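Local coordinates for SusD family protein (Bacteroides uniformis, PDB 7KV1) that probably binds beta-glucans at the cell surface as a SusD-like, TPR-containing glycan-binding protein of a human gut Bacteroides, at residues A198-K203 against M232-Y237; L205-Y210 against I261-F266. One frame throughout, in Å; residues are numbered along the deposited sequence.

Contact 1: residues A198-K203 against M232-Y237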
loop_
_atom_site.group_PDB
_atom_site.type_symbol
_atom_site.label_atom_id
_atom_site.label_comp_id
_atom_site.label_asym_id
_atom_site.label_seq_id
_atom_site.Cartn_x
_atom_site.Cartn_y
_atom_site.Cartn_z
ATOM N N ALA A 198 -10.962 19.165 -2.565
ATOM C CA ALA A 198 -10.412 20.546 -2.546
ATOM C C ALA A 198 -8.987 20.564 -3.108
ATOM O O ALA A 198 -8.663 21.458 -3.941
ATOM C CB ALA A 198 -10.497 21.154 -1.167
ATOM N N VAL A 199 -8.145 19.619 -2.727
ATOM C CA VAL A 199 -6.757 19.576 -3.261
ATOM C C VAL A 199 -6.802 19.359 -4.782
ATOM O O VAL A 199 -6.136 20.098 -5.529
ATOM C CB VAL A 199 -5.915 18.517 -2.533
ATOM C CG1 VAL A 199 -4.618 18.208 -3.261
ATOM C CG2 VAL A 199 -5.648 18.942 -1.097
ATOM N N ILE A 200 -7.553 18.374 -5.243
ATOM C CA ILE A 200 -7.620 18.016 -6.690
ATOM C C ILE A 200 -8.212 19.202 -7.494
ATOM O O ILE A 200 -7.636 19.583 -8.563
ATOM C CB ILE A 200 -8.406 16.694 -6.848
ATOM C CG1 ILE A 200 -7.549 15.522 -6.368
ATOM C CG2 ILE A 200 -8.904 16.506 -8.281
ATOM C CD1 ILE A 200 -8.296 14.208 -6.229
ATOM N N ASP A 201 -9.326 19.780 -7.024
ATOM C CA ASP A 201 -10.048 20.875 -7.735
ATOM C C ASP A 201 -9.157 22.127 -7.824
ATOM O O ASP A 201 -9.396 22.909 -8.739
ATOM C CB ASP A 201 -11.366 21.259 -7.060
ATOM C CG ASP A 201 -12.444 20.197 -7.138
ATOM O OD1 ASP A 201 -12.281 19.288 -7.948
ATOM O OD2 ASP A 201 -13.459 20.326 -6.407
ATOM N N SER A 202 -8.186 22.327 -6.924
ATOM C CA SER A 202 -7.210 23.451 -7.005
ATOM C C SER A 202 -6.460 23.437 -8.351
ATOM O O SER A 202 -5.986 24.507 -8.765
ATOM C CB SER A 202 -6.256 23.471 -5.842
ATOM O OG SER A 202 -5.218 22.501 -5.977
ATOM N N LYS A 203 -6.314 22.261 -8.974
ATOM C CA LYS A 203 -5.425 21.973 -10.138
ATOM C C LYS A 203 -4.059 22.655 -10.006
ATOM O O LYS A 203 -3.503 23.121 -11.038
ATOM C CB LYS A 203 -6.145 22.378 -11.428
ATOM C CG LYS A 203 -7.340 21.500 -11.784
ATOM C CD LYS A 203 -7.729 21.555 -13.252
ATOM C CE LYS A 203 -9.192 21.869 -13.454
ATOM N NZ LYS A 203 -10.055 20.779 -12.943
ATOM N N MET A 232 -0.937 11.028 -8.456
ATOM C CA MET A 232 -0.936 10.273 -7.182
ATOM C C MET A 232 -2.248 10.559 -6.449
ATOM O O MET A 232 -2.812 9.613 -5.868
ATOM C CB MET A 232 0.279 10.616 -6.321
ATOM C CG MET A 232 0.271 9.922 -4.982
ATOM S SD MET A 232 -0.320 11.011 -3.684
ATOM C CE MET A 232 0.060 10.046 -2.221
ATOM N N ALA A 233 -2.715 11.813 -6.491
ATOM C CA ALA A 233 -3.971 12.287 -5.874
ATOM C C ALA A 233 -5.163 11.520 -6.455
ATOM O O ALA A 233 -6.066 11.086 -5.683
ATOM C CB ALA A 233 -4.130 13.786 -6.079
ATOM N N TYR A 234 -5.213 11.409 -7.779
ATOM C CA TYR A 234 -6.252 10.614 -8.487
ATOM C C TYR A 234 -6.291 9.160 -7.960
ATOM O O TYR A 234 -7.364 8.597 -7.796
ATOM C CB TYR A 234 -6.002 10.626 -10.002
ATOM C CG TYR A 234 -6.190 11.951 -10.694
ATOM C CD1 TYR A 234 -6.786 13.038 -10.073
ATOM C CD2 TYR A 234 -5.854 12.086 -12.029
ATOM C CE1 TYR A 234 -6.946 14.250 -10.731
ATOM C CE2 TYR A 234 -6.040 13.279 -12.709
ATOM C CZ TYR A 234 -6.593 14.368 -12.059
ATOM O OH TYR A 234 -6.783 15.536 -12.749
ATOM N N MET A 235 -5.135 8.549 -7.734
ATOM C CA MET A 235 -5.027 7.138 -7.285
ATOM C C MET A 235 -5.500 7.037 -5.830
ATOM O O MET A 235 -6.180 6.078 -5.489
ATOM C CB MET A 235 -3.595 6.629 -7.481
ATOM C CG MET A 235 -3.219 6.548 -8.975
ATOM S SD MET A 235 -4.297 5.414 -9.941
ATOM C CE MET A 235 -3.805 3.804 -9.332
ATOM N N VAL A 236 -5.181 8.009 -4.996
ATOM C CA VAL A 236 -5.683 8.013 -3.590
ATOM C C VAL A 236 -7.209 8.162 -3.638
ATOM O O VAL A 236 -7.943 7.445 -2.905
ATOM C CB VAL A 236 -5.029 9.122 -2.751
ATOM C CG1 VAL A 236 -5.681 9.176 -1.374
ATOM C CG2 VAL A 236 -3.528 8.915 -2.617
ATOM N N TYR A 237 -7.685 9.057 -4.501
ATOM C CA TYR A 237 -9.134 9.351 -4.630
ATOM C C TYR A 237 -9.850 8.034 -4.972
ATOM O O TYR A 237 -10.793 7.683 -4.280
ATOM C CB TYR A 237 -9.390 10.454 -5.658
ATOM C CG TYR A 237 -10.829 10.882 -5.748
ATOM C CD1 TYR A 237 -11.323 11.843 -4.884
ATOM C CD2 TYR A 237 -11.710 10.308 -6.642
ATOM C CE1 TYR A 237 -12.632 12.260 -4.933
ATOM C CE2 TYR A 237 -13.024 10.714 -6.708
ATOM C CZ TYR A 237 -13.476 11.728 -5.884
ATOM O OH TYR A 237 -14.770 12.138 -5.922
#
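Ile200 meets Ala233, Tyr234 and Tyr237 with CG1, CG2 and CD1, the last also near Ala233. The ethyl arm does most of the reaching: CG1 lies 3.8 Å from Ala233 CB, and CD1 runs on to 4.0 Å from Tyr237 CB. With CG1 beside the backbone N (chi1 -73°) and chi2 at 169°, the extended arm carries CD1 on to Ala233 and Tyr237, leaving the methyl CG2 for Tyr234. That methyl meets the ring at its edge, near the ring plane, 3.9 Å from Tyr234 CE1. Tyr237 crosses the isoleucine at about a right angle. Ala233 and Ile200 also mark the nearest backbone approach, 6.8 Å between their CA atoms.

Tyr234 OH bonds to Glu259 of helix 250-262, whereas Tyr237 OH returns to Glu197 on Ile200's own helix; Tyr256 stacks on the first ring and meets the second edge-to-face. The contact joins consecutive helices, 185-201 and 230-244, of the TPR-like helical SusD fold. Between the two segments it is buried and wholly apolar, resting on shape, while the hydrogen bonds Tyr237-Glu197 and Ile200 O-Gln230 join the same helices beside it.

Contact 2: residues L205-Y210 against I261-F266. With NCO (cobalt hexammine(III)), chain C.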
loop_
_atom_site.group_PDB
_atom_site.type_symbol
_atom_site.label_atom_id
_atom_site.label_comp_id
_atom_site.label_asym_id
_atom_site.label_seq_id
_atom_site.Cartn_x
_atom_site.Cartn_y
_atom_site.Cartn_z
ATOM N N LEU A 205 -1.203 20.881 -8.333
ATOM C CA LEU A 205 -0.098 19.895 -8.403
ATOM C C LEU A 205 0.170 19.547 -9.859
ATOM O O LEU A 205 -0.747 19.414 -10.655
ATOM C CB LEU A 205 -0.474 18.645 -7.609
ATOM C CG LEU A 205 -0.729 18.856 -6.117
ATOM C CD1 LEU A 205 -1.122 17.540 -5.462
ATOM C CD2 LEU A 205 0.491 19.439 -5.439
ATOM N N PRO A 206 1.430 19.324 -10.250
ATOM C CA PRO A 206 1.708 18.832 -11.592
ATOM C C PRO A 206 1.266 17.363 -11.733
ATOM O O PRO A 206 1.129 16.646 -10.721
ATOM C CB PRO A 206 3.217 18.993 -11.697
ATOM C CG PRO A 206 3.698 18.829 -10.286
ATOM C CD PRO A 206 2.624 19.455 -9.413
ATOM N N LEU A 207 0.977 16.934 -12.959
ATOM C CA LEU A 207 0.338 15.610 -13.197
ATOM C C LEU A 207 1.361 14.542 -12.827
ATOM O O LEU A 207 0.994 13.606 -12.075
ATOM C CB LEU A 207 -0.129 15.439 -14.647
ATOM C CG LEU A 207 -0.924 14.149 -14.905
ATOM C CD1 LEU A 207 -2.236 14.145 -14.142
ATOM C CD2 LEU A 207 -1.177 13.953 -16.382
ATOM N N LYS A 208 2.598 14.731 -13.292
ATOM C CA LYS A 208 3.675 13.714 -13.213
ATOM C C LYS A 208 5.026 14.335 -12.831
ATOM O O LYS A 208 5.749 13.704 -12.000
ATOM C CB LYS A 208 3.776 12.994 -14.560
ATOM C CG LYS A 208 4.799 11.866 -14.567
ATOM C CD LYS A 208 5.008 11.244 -15.922
ATOM C CE LYS A 208 5.992 10.096 -15.847
ATOM N NZ LYS A 208 6.090 9.374 -17.132
ATOM N N TYR A 209 5.399 15.486 -13.413
ATOM C CA TYR A 209 6.749 16.090 -13.216
ATOM C C TYR A 209 6.611 17.518 -12.708
ATOM O O TYR A 209 5.748 18.259 -13.207
ATOM C CB TYR A 209 7.580 16.114 -14.504
ATOM C CG TYR A 209 8.036 14.769 -15.005
ATOM C CD1 TYR A 209 8.957 14.018 -14.302
ATOM C CD2 TYR A 209 7.554 14.249 -16.197
ATOM C CE1 TYR A 209 9.385 12.782 -14.766
ATOM C CE2 TYR A 209 7.965 13.013 -16.675
ATOM C CZ TYR A 209 8.884 12.279 -15.953
ATOM O OH TYR A 209 9.302 11.071 -16.415
ATOM N N TYR A 210 7.449 17.871 -11.739
ATOM C CA TYR A 210 7.710 19.271 -11.313
ATOM C C TYR A 210 8.669 19.899 -12.338
ATOM O O TYR A 210 9.542 19.165 -12.845
ATOM C CB TYR A 210 8.248 19.280 -9.884
ATOM C CG TYR A 210 7.183 19.029 -8.849
ATOM C CD1 TYR A 210 6.657 17.754 -8.660
ATOM C CD2 TYR A 210 6.663 20.075 -8.096
ATOM C CE1 TYR A 210 5.670 17.517 -7.710
ATOM C CE2 TYR A 210 5.687 19.851 -7.139
ATOM C CZ TYR A 210 5.180 18.568 -6.948
ATOM O OH TYR A 210 4.170 18.373 -6.050
ATOM N N ILE A 261 -5.300 7.371 -18.270
ATOM C CA ILE A 261 -5.348 6.474 -19.466
ATOM C C ILE A 261 -5.272 7.330 -20.751
ATOM O O ILE A 261 -4.683 6.862 -21.723
ATOM C CB ILE A 261 -6.591 5.568 -19.373
ATOM C CG1 ILE A 261 -6.493 4.639 -18.162
ATOM C CG2 ILE A 261 -6.810 4.769 -20.637
ATOM C CD1 ILE A 261 -7.781 3.965 -17.807
ATOM N N ASP A 262 -5.839 8.535 -20.772
ATOM C CA ASP A 262 -5.837 9.426 -21.966
ATOM C C ASP A 262 -4.524 10.200 -22.061
ATOM O O ASP A 262 -4.281 10.811 -23.098
ATOM C CB ASP A 262 -7.019 10.391 -21.951
ATOM C CG ASP A 262 -8.345 9.695 -22.193
ATOM O OD1 ASP A 262 -8.324 8.533 -22.643
ATOM O OD2 ASP A 262 -9.377 10.298 -21.891
ATOM N N SER A 263 -3.698 10.173 -21.033
ATOM C CA SER A 263 -2.441 10.942 -20.964
ATOM C C SER A 263 -1.332 10.294 -21.800
ATOM O O SER A 263 -1.174 9.086 -21.807
ATOM C CB SER A 263 -1.978 11.091 -19.552
ATOM O OG SER A 263 -0.627 11.521 -19.537
ATOM N N PRO A 264 -0.445 11.086 -22.431
ATOM C CA PRO A 264 0.696 10.526 -23.151
ATOM C C PRO A 264 1.862 10.093 -22.256
ATOM O O PRO A 264 2.773 9.463 -22.789
ATOM C CB PRO A 264 1.088 11.690 -24.092
ATOM C CG PRO A 264 0.730 12.931 -23.316
ATOM C CD PRO A 264 -0.524 12.556 -22.544
ATOM N N SER A 265 1.809 10.351 -20.942
ATOM C CA SER A 265 2.983 10.254 -20.029
ATOM C C SER A 265 3.046 8.927 -19.259
ATOM O O SER A 265 4.104 8.663 -18.649
ATOM C CB SER A 265 3.014 11.422 -19.076
ATOM O OG SER A 265 2.872 12.640 -19.785
ATOM N N PHE A 266 2.032 8.066 -19.345
ATOM C CA PHE A 266 1.985 6.808 -18.554
ATOM C C PHE A 266 1.822 5.618 -19.500
ATOM O O PHE A 266 1.092 5.727 -20.494
ATOM C CB PHE A 266 0.843 6.866 -17.525
ATOM C CG PHE A 266 1.106 7.852 -16.421
ATOM C CD1 PHE A 266 2.127 7.622 -15.517
ATOM C CD2 PHE A 266 0.403 9.038 -16.339
ATOM C CE1 PHE A 266 2.411 8.539 -14.514
ATOM C CE2 PHE A 266 0.684 9.957 -15.346
ATOM C CZ PHE A 266 1.686 9.708 -14.436
HETATM CO CO NCO C . -1.531 5.642 -23.267
HETATM N N1 NCO C . 0.098 6.814 -23.300
HETATM N N2 NCO C . -3.257 4.640 -23.215
HETATM N N3 NCO C . -1.240 5.014 -25.212
HETATM N N4 NCO C . -2.597 7.171 -23.904
HETATM N N5 NCO C . -1.866 6.219 -21.338
HETATM N N6 NCO C . -0.477 4.084 -22.655
#
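Lys208 lies along Ser265 and Phe266, its aliphatic part against carbon and its ammonium on a backbone oxygen. All four side-chain torsions are extended, beginning with CG anti to the backbone N (chi1 -176°), and this full reach brings NZ to 2.6 Å from Ser265 O. The bond is moderately bent at the acceptor, with a C=O...N angle of 151° and the donor tilted 19° from the carbonyl plane. NZ also forms a salt bridge to Asp284, giving the ammonium a second, charged partner.

The lysine and Phe266 side chains run antiparallel, CB, CG and CD of the one passing the CE1-CZ end of the other's ring. CG comes within 3.8 Å of Phe266 CZ, approaching the ring obliquely. Lys208 CG also lies 3.9 Å above one face of the Tyr209 ring, toward its rim, so the stem passes between the two aromatics. Any cation-pi attraction is at most weak, since NZ is 5.0 Å from the Phe266 ring centroid. On the serine side, Lys208 CD packs 3.7 Å from Ser265 CB. Leu207 adds a looser touch, its CD2 being 4.0 Å from Ser263 OG.

Ser263 OG accepts the backbone N-H of Ser265 at 3.0 Å, an ST turn that shapes the chain just after helix 250-262. The carbonyl oxygens of Ile261, Ser263 and Phe266 converge on the ammines of cobalt hexammine(III); N5 is hydrogen-bonded to all three, and Tyr408 OH adds another bond.

Cutting Lys208 back to an alanine is likely to leave Ser265 O and Asp284 without their shared ammonium and part of the Phe266 ring less covered. The end of helix 250-262 and the turn after it thus offer backbone carbonyls that accept hydrogen bonds from two cationic groups, the lysine and the cobalt complex.

How the contacts relate
Contacts 1 and 2 have centres 13 Å apart, on the same side of the chain's centre, and their segments alternate along the sequence: 198-203, 205-210, 232-237, then 261-266. Helix 185-201 ends in contact 1, and the loop that follows it supplies one side of contact 2; its other side is the turn following helix 250-262. Helix 230-244, next before 250-262 in the chain, completes contact 1. The sites adjoin through packing, with Tyr234 CE2 4.2 Å from Leu207 CD1 and Val199 CG1 4.2 Å from Leu205 CD1. Contact 1 thus joins two helices, contact 2 two loops at helix ends, and both lie in one helical stretch of this TPR-related chain.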